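Local coordinates for molybdopterin biosynthesis moeA protein (Pyrococcus horikoshii, PDB 1WU2) that probably takes part in molybdenum cofactor biosynthesis, acting on molybdopterin at the step where molybdenum is inserted, at residues 330-335 with 355-360; 61-66 with 115-120. One frame throughout, in Å; residues are numbered along the deposited sequence.

Contact 1 (330-335 with 355-360); sequences AILQDD and ARVIKK
Asp334 and Lys359 meet at about a right angle. The lysine NZ sits 3.1 Å from Asp334 OD2 and forms a salt bridge. A bend at chi2 (-92°) turns the Lys359 chain back along its own segment, and NZ also donates to Val357 O at 3.0 Å. The Asp334 carboxylate is held beside its own backbone N (chi1 -42°). From there OD2 also accepts a weak bond from Val357 N at 3.4 Å. Replacing Asp334 by an alanine would probably leave the Lys359 ammonium without its acidic mate and Val357 N without this weak acceptor.

Gln333 and Arg356 lie alongside each other and point the same way. Gln333 OE1 rests 3.4 Å from Arg356 CB, so the amide touches the aliphatic part of the arginine. The amide and guanidinium planes are 54° apart.

These side chains lie about where a parallel strand pair runs out into loops, in the curled sheet of the MoeA C-terminal region (domain IV). Strand 354-357 forms an antiparallel hairpin with strand 343-351 and pairs in parallel with strand 327-332 on its other side. Ala355 spans Leu332 in the parallel manner: its N donates to Ile331 O, and its O accepts a nearly straight bond from Gln333 N, each 3.0 Å long. On the buried side Leu332 CD1 touches both Ala355 CB and Val357 CG2 at 4.0 Å. Ile348 of strand 343-351 packs on Ala355 and Val357.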
ATOM      1  N   ALA A 330       4.132  17.426  -4.945  1.00 32.93           N
ATOM      2  CA  ALA A 330       4.108  17.325  -6.406  1.00 33.07           C
ATOM      3  C   ALA A 330       3.855  18.669  -7.086  1.00 33.28           C
ATOM      4  O   ALA A 330       3.136  19.512  -6.563  1.00 33.09           O
ATOM      5  CB  ALA A 330       3.059  16.320  -6.842  1.00 33.01           C
ATOM      6  N   ILE A 331       4.451  18.853  -8.261  1.00 33.64           N
ATOM      7  CA  ILE A 331       4.210  20.036  -9.077  1.00 33.89           C
ATOM      8  C   ILE A 331       2.983  19.778  -9.939  1.00 34.09           C
ATOM      9  O   ILE A 331       2.886  18.751 -10.600  1.00 33.83           O
ATOM     10  CB  ILE A 331       5.440  20.353  -9.957  1.00 34.00           C
ATOM     11  CG1 ILE A 331       6.663  20.631  -9.075  1.00 34.03           C
ATOM     12  CG2 ILE A 331       5.159  21.550 -10.876  1.00 34.28           C
ATOM     13  CD1 ILE A 331       7.687  19.513  -9.080  1.00 34.55           C
ATOM     14  N   LEU A 332       2.057  20.729  -9.939  1.00 34.47           N
ATOM     15  CA  LEU A 332       0.770  20.557 -10.597  1.00 34.86           C
ATOM     16  C   LEU A 332       0.883  20.841 -12.096  1.00 35.19           C
ATOM     17  O   LEU A 332       1.381  21.888 -12.492  1.00 35.14           O
ATOM     18  CB  LEU A 332      -0.258  21.483  -9.950  1.00 34.91           C
ATOM     19  CG  LEU A 332      -1.743  21.188 -10.152  1.00 34.91           C
ATOM     20  CD1 LEU A 332      -2.122  19.818  -9.626  1.00 34.70           C
ATOM     21  CD2 LEU A 332      -2.558  22.276  -9.463  1.00 34.74           C
ATOM     22  N   GLN A 333       0.416  19.905 -12.919  1.00 35.66           N
ATOM     23  CA  GLN A 333       0.531  20.014 -14.373  1.00 36.02           C
ATOM     24  C   GLN A 333      -0.461  21.005 -14.979  1.00 36.26           C
ATOM     25  O   GLN A 333      -0.131  21.702 -15.938  1.00 36.43           O
ATOM     26  CB  GLN A 333       0.334  18.645 -15.036  1.00 36.01           C
ATOM     27  CG  GLN A 333       0.736  18.611 -16.512  1.00 36.08           C
ATOM     28  CD  GLN A 333       0.609  17.230 -17.130  1.00 36.41           C
ATOM     29  OE1 GLN A 333       1.077  16.244 -16.564  1.00 36.04           O
ATOM     30  NE2 GLN A 333      -0.021  17.159 -18.297  1.00 37.08           N
ATOM     31  N   ASP A 334      -1.674  21.045 -14.429  1.00 36.55           N
ATOM     32  CA  ASP A 334      -2.769  21.829 -15.001  1.00 36.77           C
ATOM     33  C   ASP A 334      -3.427  22.731 -13.964  1.00 36.70           C
ATOM     34  O   ASP A 334      -3.281  22.521 -12.763  1.00 36.81           O
ATOM     35  CB  ASP A 334      -3.831  20.898 -15.599  1.00 36.95           C
ATOM     36  CG  ASP A 334      -3.227  19.734 -16.372  1.00 37.50           C
ATOM     37  OD1 ASP A 334      -2.571  19.978 -17.408  1.00 38.99           O
ATOM     38  OD2 ASP A 334      -3.358  18.543 -16.015  1.00 37.92           O
ATOM     39  N   ASP A 335      -4.161  23.731 -14.443  1.00 36.71           N
ATOM     40  CA  ASP A 335      -4.947  24.603 -13.577  1.00 36.72           C
ATOM     41  C   ASP A 335      -6.170  23.838 -13.074  1.00 36.62           C
ATOM     42  O   ASP A 335      -6.797  23.098 -13.836  1.00 36.68           O
ATOM     43  CB  ASP A 335      -5.417  25.856 -14.331  1.00 36.82           C
ATOM     44  CG  ASP A 335      -4.267  26.689 -14.884  1.00 37.15           C
ATOM     45  OD1 ASP A 335      -4.411  27.246 -15.994  1.00 37.96           O
ATOM     46  OD2 ASP A 335      -3.188  26.850 -14.287  1.00 37.09           O
ATOM     47  N   ALA A 355       1.779  15.996 -10.623  1.00 34.74           N
ATOM     48  CA  ALA A 355       0.358  15.686 -10.471  1.00 35.26           C
ATOM     49  C   ALA A 355      -0.444  16.122 -11.704  1.00 35.82           C
ATOM     50  O   ALA A 355      -0.708  17.308 -11.892  1.00 35.59           O
ATOM     51  CB  ALA A 355      -0.193  16.364  -9.220  1.00 35.19           C
ATOM     52  N   ARG A 356      -0.827  15.152 -12.530  1.00 36.58           N
ATOM     53  CA  ARG A 356      -1.644  15.393 -13.718  1.00 37.23           C
ATOM     54  C   ARG A 356      -3.118  15.218 -13.366  1.00 37.79           C
ATOM     55  O   ARG A 356      -3.533  14.144 -12.949  1.00 37.76           O
ATOM     56  CB  ARG A 356      -1.255  14.416 -14.833  1.00 37.34           C
ATOM     57  CG  ARG A 356      -2.055  14.572 -16.126  1.00 37.91           C
ATOM     58  CD  ARG A 356      -1.475  13.812 -17.316  1.00 38.68           C
ATOM     59  NE  ARG A 356      -1.430  12.363 -17.094  1.00 39.52           N
ATOM     60  CZ  ARG A 356      -2.484  11.541 -17.139  1.00 39.96           C
ATOM     61  NH1 ARG A 356      -3.705  11.998 -17.400  1.00 40.22           N
ATOM     62  NH2 ARG A 356      -2.313  10.240 -16.921  1.00 40.05           N
ATOM     63  N   VAL A 357      -3.907  16.270 -13.548  1.00 38.51           N
ATOM     64  CA  VAL A 357      -5.317  16.244 -13.172  1.00 39.12           C
ATOM     65  C   VAL A 357      -6.157  15.476 -14.195  1.00 39.81           C
ATOM     66  O   VAL A 357      -6.138  15.786 -15.388  1.00 39.88           O
ATOM     67  CB  VAL A 357      -5.879  17.677 -13.016  1.00 39.08           C
ATOM     68  CG1 VAL A 357      -7.379  17.658 -12.728  1.00 38.99           C
ATOM     69  CG2 VAL A 357      -5.145  18.413 -11.905  1.00 39.18           C
ATOM     70  N   ILE A 358      -6.883  14.469 -13.716  1.00 40.63           N
ATOM     71  CA  ILE A 358      -7.896  13.793 -14.518  1.00 41.44           C
ATOM     72  C   ILE A 358      -9.221  14.513 -14.314  1.00 42.01           C
ATOM     73  O   ILE A 358      -9.765  14.527 -13.207  1.00 42.24           O
ATOM     74  CB  ILE A 358      -8.027  12.309 -14.112  1.00 41.47           C
ATOM     75  CG1 ILE A 358      -6.692  11.590 -14.300  1.00 41.78           C
ATOM     76  CG2 ILE A 358      -9.107  11.608 -14.940  1.00 41.70           C
ATOM     77  CD1 ILE A 358      -5.998  11.309 -13.020  1.00 42.18           C
ATOM     78  N   LYS A 359      -9.728  15.118 -15.383  1.00 42.68           N
ATOM     79  CA  LYS A 359     -11.049  15.744 -15.366  1.00 43.28           C
ATOM     80  C   LYS A 359     -12.041  14.850 -16.094  1.00 43.38           C
ATOM     81  O   LYS A 359     -11.764  14.366 -17.192  1.00 43.57           O
ATOM     82  CB  LYS A 359     -11.047  17.150 -15.997  1.00 43.53           C
ATOM     83  CG  LYS A 359     -10.012  17.410 -17.089  1.00 44.41           C
ATOM     84  CD  LYS A 359      -8.728  17.987 -16.498  1.00 45.73           C
ATOM     85  CE  LYS A 359      -7.550  17.847 -17.447  1.00 46.55           C
ATOM     86  NZ  LYS A 359      -6.303  18.433 -16.874  1.00 47.25           N
ATOM     87  N   LYS A 360     -13.187  14.614 -15.462  1.00 43.54           N
ATOM     88  CA  LYS A 360     -14.304  13.942 -16.119  1.00 43.47           C
ATOM     89  C   LYS A 360     -15.631  14.287 -15.417  1.00 43.19           C
ATOM     90  O   LYS A 360     -15.762  15.364 -14.826  1.00 43.41           O
ATOM     91  CB  LYS A 360     -14.044  12.427 -16.207  1.00 43.67           C
ATOM     92  CG  LYS A 360     -14.808  11.711 -17.341  1.00 44.32           C
ATOM     93  CD  LYS A 360     -13.912  11.120 -18.429  1.00 45.20           C
ATOM     94  CE  LYS A 360     -14.590   9.920 -19.101  1.00 45.61           C
ATOM     95  NZ  LYS A 360     -14.079   9.642 -20.473  1.00 46.03           N
TER

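Contact 2 (61-66 with 115-120); sequences YAIRAE and AVIMQE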
ATOM      1  N   TYR A  61      41.831  -9.013  18.542  1.00 38.92           N
ATOM      2  CA  TYR A  61      42.347  -9.175  19.897  1.00 39.33           C
ATOM      3  C   TYR A  61      41.578  -8.271  20.859  1.00 39.70           C
ATOM      4  O   TYR A  61      41.539  -7.056  20.678  1.00 39.44           O
ATOM      5  CB  TYR A  61      43.836  -8.828  19.939  1.00 39.39           C
ATOM      6  CG  TYR A  61      44.694  -9.752  19.108  1.00 39.49           C
ATOM      7  CD1 TYR A  61      45.136 -10.970  19.617  1.00 39.69           C
ATOM      8  CD2 TYR A  61      45.057  -9.414  17.808  1.00 39.75           C
ATOM      9  CE1 TYR A  61      45.919 -11.825  18.854  1.00 39.90           C
ATOM     10  CE2 TYR A  61      45.839 -10.259  17.038  1.00 40.05           C
ATOM     11  CZ  TYR A  61      46.267 -11.464  17.566  1.00 40.24           C
ATOM     12  OH  TYR A  61      47.042 -12.307  16.805  1.00 41.06           O
ATOM     13  N   ALA A  62      40.966  -8.871  21.875  1.00 40.28           N
ATOM     14  CA  ALA A  62      40.251  -8.123  22.898  1.00 40.78           C
ATOM     15  C   ALA A  62      41.247  -7.451  23.845  1.00 41.38           C
ATOM     16  O   ALA A  62      41.944  -8.122  24.601  1.00 41.38           O
ATOM     17  CB  ALA A  62      39.316  -9.046  23.666  1.00 40.76           C
ATOM     18  N   ILE A  63      41.315  -6.123  23.784  1.00 42.26           N
ATOM     19  CA  ILE A  63      42.272  -5.348  24.568  1.00 43.05           C
ATOM     20  C   ILE A  63      41.555  -4.350  25.467  1.00 44.28           C
ATOM     21  O   ILE A  63      40.326  -4.321  25.523  1.00 44.13           O
ATOM     22  CB  ILE A  63      43.246  -4.600  23.624  1.00 42.84           C
ATOM     23  CG1 ILE A  63      42.492  -3.595  22.743  1.00 42.54           C
ATOM     24  CG2 ILE A  63      44.009  -5.594  22.756  1.00 42.44           C
ATOM     25  CD1 ILE A  63      43.381  -2.544  22.114  1.00 42.24           C
ATOM     26  N   ARG A  64      42.340  -3.544  26.174  1.00 45.93           N
ATOM     27  CA  ARG A  64      41.829  -2.367  26.857  1.00 47.34           C
ATOM     28  C   ARG A  64      42.071  -1.186  25.933  1.00 48.72           C
ATOM     29  O   ARG A  64      43.198  -0.969  25.490  1.00 49.03           O
ATOM     30  CB  ARG A  64      42.560  -2.135  28.180  1.00 47.44           C
ATOM     31  CG  ARG A  64      42.722  -3.372  29.050  1.00 48.00           C
ATOM     32  CD  ARG A  64      41.510  -3.670  29.895  1.00 49.11           C
ATOM     33  NE  ARG A  64      41.389  -2.726  31.009  1.00 50.35           N
ATOM     34  CZ  ARG A  64      41.619  -3.013  32.291  1.00 51.36           C
ATOM     35  NH1 ARG A  64      41.987  -4.233  32.672  1.00 51.76           N
ATOM     36  NH2 ARG A  64      41.476  -2.064  33.209  1.00 51.74           N
ATOM     37  N   ALA A  65      41.015  -0.441  25.623  1.00 50.58           N
ATOM     38  CA  ALA A  65      41.136   0.783  24.836  1.00 52.07           C
ATOM     39  C   ALA A  65      42.080   1.766  25.527  1.00 53.47           C
ATOM     40  O   ALA A  65      42.866   2.445  24.873  1.00 53.72           O
ATOM     41  CB  ALA A  65      39.763   1.418  24.635  1.00 52.21           C
ATOM     42  N   GLU A  66      42.005   1.806  26.857  1.00 55.12           N
ATOM     43  CA  GLU A  66      42.799   2.722  27.679  1.00 56.22           C
ATOM     44  C   GLU A  66      44.309   2.534  27.490  1.00 56.69           C
ATOM     45  O   GLU A  66      45.072   3.493  27.586  1.00 56.82           O
ATOM     46  CB  GLU A  66      42.446   2.539  29.165  1.00 56.51           C
ATOM     47  CG  GLU A  66      41.071   3.067  29.570  1.00 57.40           C
ATOM     48  CD  GLU A  66      39.922   2.172  29.124  1.00 58.36           C
ATOM     49  OE1 GLU A  66      39.989   0.938  29.341  1.00 58.89           O
ATOM     50  OE2 GLU A  66      38.947   2.706  28.552  1.00 59.06           O
ATOM     51  N   ALA A 115      37.345  -3.415  24.209  1.00 35.51           N
ATOM     52  CA  ALA A 115      37.552  -3.152  22.783  1.00 36.08           C
ATOM     53  C   ALA A 115      38.178  -4.344  22.059  1.00 36.81           C
ATOM     54  O   ALA A 115      38.733  -5.243  22.684  1.00 36.75           O
ATOM     55  CB  ALA A 115      38.419  -1.913  22.599  1.00 36.02           C
ATOM     56  N   VAL A 116      38.071  -4.339  20.733  1.00 37.77           N
ATOM     57  CA  VAL A 116      38.699  -5.351  19.886  1.00 38.61           C
ATOM     58  C   VAL A 116      39.375  -4.681  18.684  1.00 39.57           C
ATOM     59  O   VAL A 116      38.781  -3.838  18.014  1.00 39.41           O
ATOM     60  CB  VAL A 116      37.681  -6.408  19.391  1.00 38.59           C
ATOM     61  CG1 VAL A 116      38.377  -7.475  18.548  1.00 38.47           C
ATOM     62  CG2 VAL A 116      36.958  -7.061  20.570  1.00 38.48           C
ATOM     63  N   ILE A 117      40.624  -5.067  18.433  1.00 40.94           N
ATOM     64  CA  ILE A 117      41.405  -4.549  17.310  1.00 42.03           C
ATOM     65  C   ILE A 117      41.494  -5.616  16.227  1.00 43.11           C
ATOM     66  O   ILE A 117      41.753  -6.778  16.515  1.00 43.03           O
ATOM     67  CB  ILE A 117      42.831  -4.101  17.770  1.00 42.04           C
ATOM     68  CG1 ILE A 117      43.636  -3.529  16.593  1.00 42.06           C
ATOM     69  CG2 ILE A 117      43.618  -5.259  18.416  1.00 42.06           C
ATOM     70  CD1 ILE A 117      43.566  -2.031  16.465  1.00 42.54           C
HETATM   71  N   MSE A 118      41.279  -5.207  14.979  1.00 44.54           N
HETATM   72  CA  MSE A 118      41.356  -6.117  13.839  1.00 45.66           C
HETATM   73  C   MSE A 118      42.724  -6.789  13.768  1.00 46.44           C
HETATM   74  O   MSE A 118      43.748  -6.165  14.049  1.00 46.52           O
HETATM   75  CB  MSE A 118      41.104  -5.358  12.540  1.00 45.92           C
HETATM   76  CG  MSE A 118      39.723  -4.754  12.433  1.00 46.71           C
HETATM   77 SE   MSE A 118      39.435  -4.001  10.679  1.00 49.91          SE
HETATM   78  CE  MSE A 118      39.109  -5.646   9.704  1.00 48.05           C
ATOM     79  N   GLN A 119      42.719  -8.069  13.401  1.00 47.47           N
ATOM     80  CA  GLN A 119      43.936  -8.878  13.284  1.00 48.24           C
ATOM     81  C   GLN A 119      45.004  -8.205  12.430  1.00 49.01           C
ATOM     82  O   GLN A 119      46.173  -8.130  12.806  1.00 49.11           O
ATOM     83  CB  GLN A 119      43.598 -10.224  12.634  1.00 48.24           C
ATOM     84  CG  GLN A 119      43.721 -11.423  13.547  1.00 48.50           C
ATOM     85  CD  GLN A 119      42.980 -12.634  13.008  1.00 48.71           C
ATOM     86  OE1 GLN A 119      42.490 -13.455  13.777  1.00 49.47           O
ATOM     87  NE2 GLN A 119      42.895 -12.744  11.686  1.00 48.78           N
ATOM     88  N   GLU A 120      44.572  -7.734  11.266  1.00 50.05           N
ATOM     89  CA  GLU A 120      45.469  -7.194  10.243  1.00 50.90           C
ATOM     90  C   GLU A 120      46.074  -5.833  10.607  1.00 51.41           C
ATOM     91  O   GLU A 120      47.091  -5.437  10.041  1.00 51.48           O
ATOM     92  CB  GLU A 120      44.758  -7.102   8.877  1.00 51.02           C
ATOM     93  CG  GLU A 120      43.233  -6.962   8.925  1.00 51.52           C
ATOM     94  CD  GLU A 120      42.493  -8.291   8.834  1.00 52.00           C
ATOM     95  OE1 GLU A 120      43.141  -9.339   8.626  1.00 52.54           O
ATOM     96  OE2 GLU A 120      41.253  -8.288   8.971  1.00 52.12           O
TER
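The Tyr61 ring meets the 115-120 segment obliquely. Its CE2 lies 4.2 Å from Gln119 CG, and Ile117 O also lies obliquely to the ring. Val81 and Lys102 also touch the tyrosine side chain. The Gln119 amide turns to another partner: its OE1 accepts a hydrogen bond from Lys102 NZ.

The two strands form an antiparallel pair at one border of a mixed sheet in the MoeA N-terminal region. Strand 115-118 is the outermost within this chain, and strand 60-63 lies between it and strand 99-103. Tyr61 and Ile117 make a hydrogen-bonded pair, with Tyr61 N to Ile117 O at 3.0 Å and Ile117 N returning to Tyr61 O. Ile63 N bonds to Ala115 O at 2.9 Å, but the reverse bond, Ala115 N to Ile63 O, is weak.

Tyr61, Ile63, Ala115 and Ile117 start from one face of the sheet. Ile117 has CG1 anti to its backbone N (chi1 -179°). This places CG2 between N and the carbonyl carbon, 3.9 Å from Tyr61 CB, while the end of the side chain leads away. Beyond the strand, Ala65 CB rests 4.1 Å from Ala115 CB. Ala62 and Val116 start from the opposite face as a non-hydrogen-bonded pair. Here the backbones come close: Val116 CA points its hydrogen at Tyr61 O, and Ala62 CA lies 3.3 Å from Ala115 O in a second CA-H...O contact.

In the fold
Contact 1 and contact 2 share no strand and lie in different family regions, with centres about 60 Å apart in an elongated chain. Both are strand pairings that bury nearly equal area. Contact 1 is parallel and only partly buried. Its strands run out into loops, where charged and amide side chains carry much of the contact. Contact 2 is antiparallel and buried, and its side-chain packing is almost wholly apolar. Its polar links are mainly backbone bonds. Contact 1 also lies near the second subunit, where Ile331 packs on Lys329 of that chain. No other chain of the assembly touches the segments of contact 2.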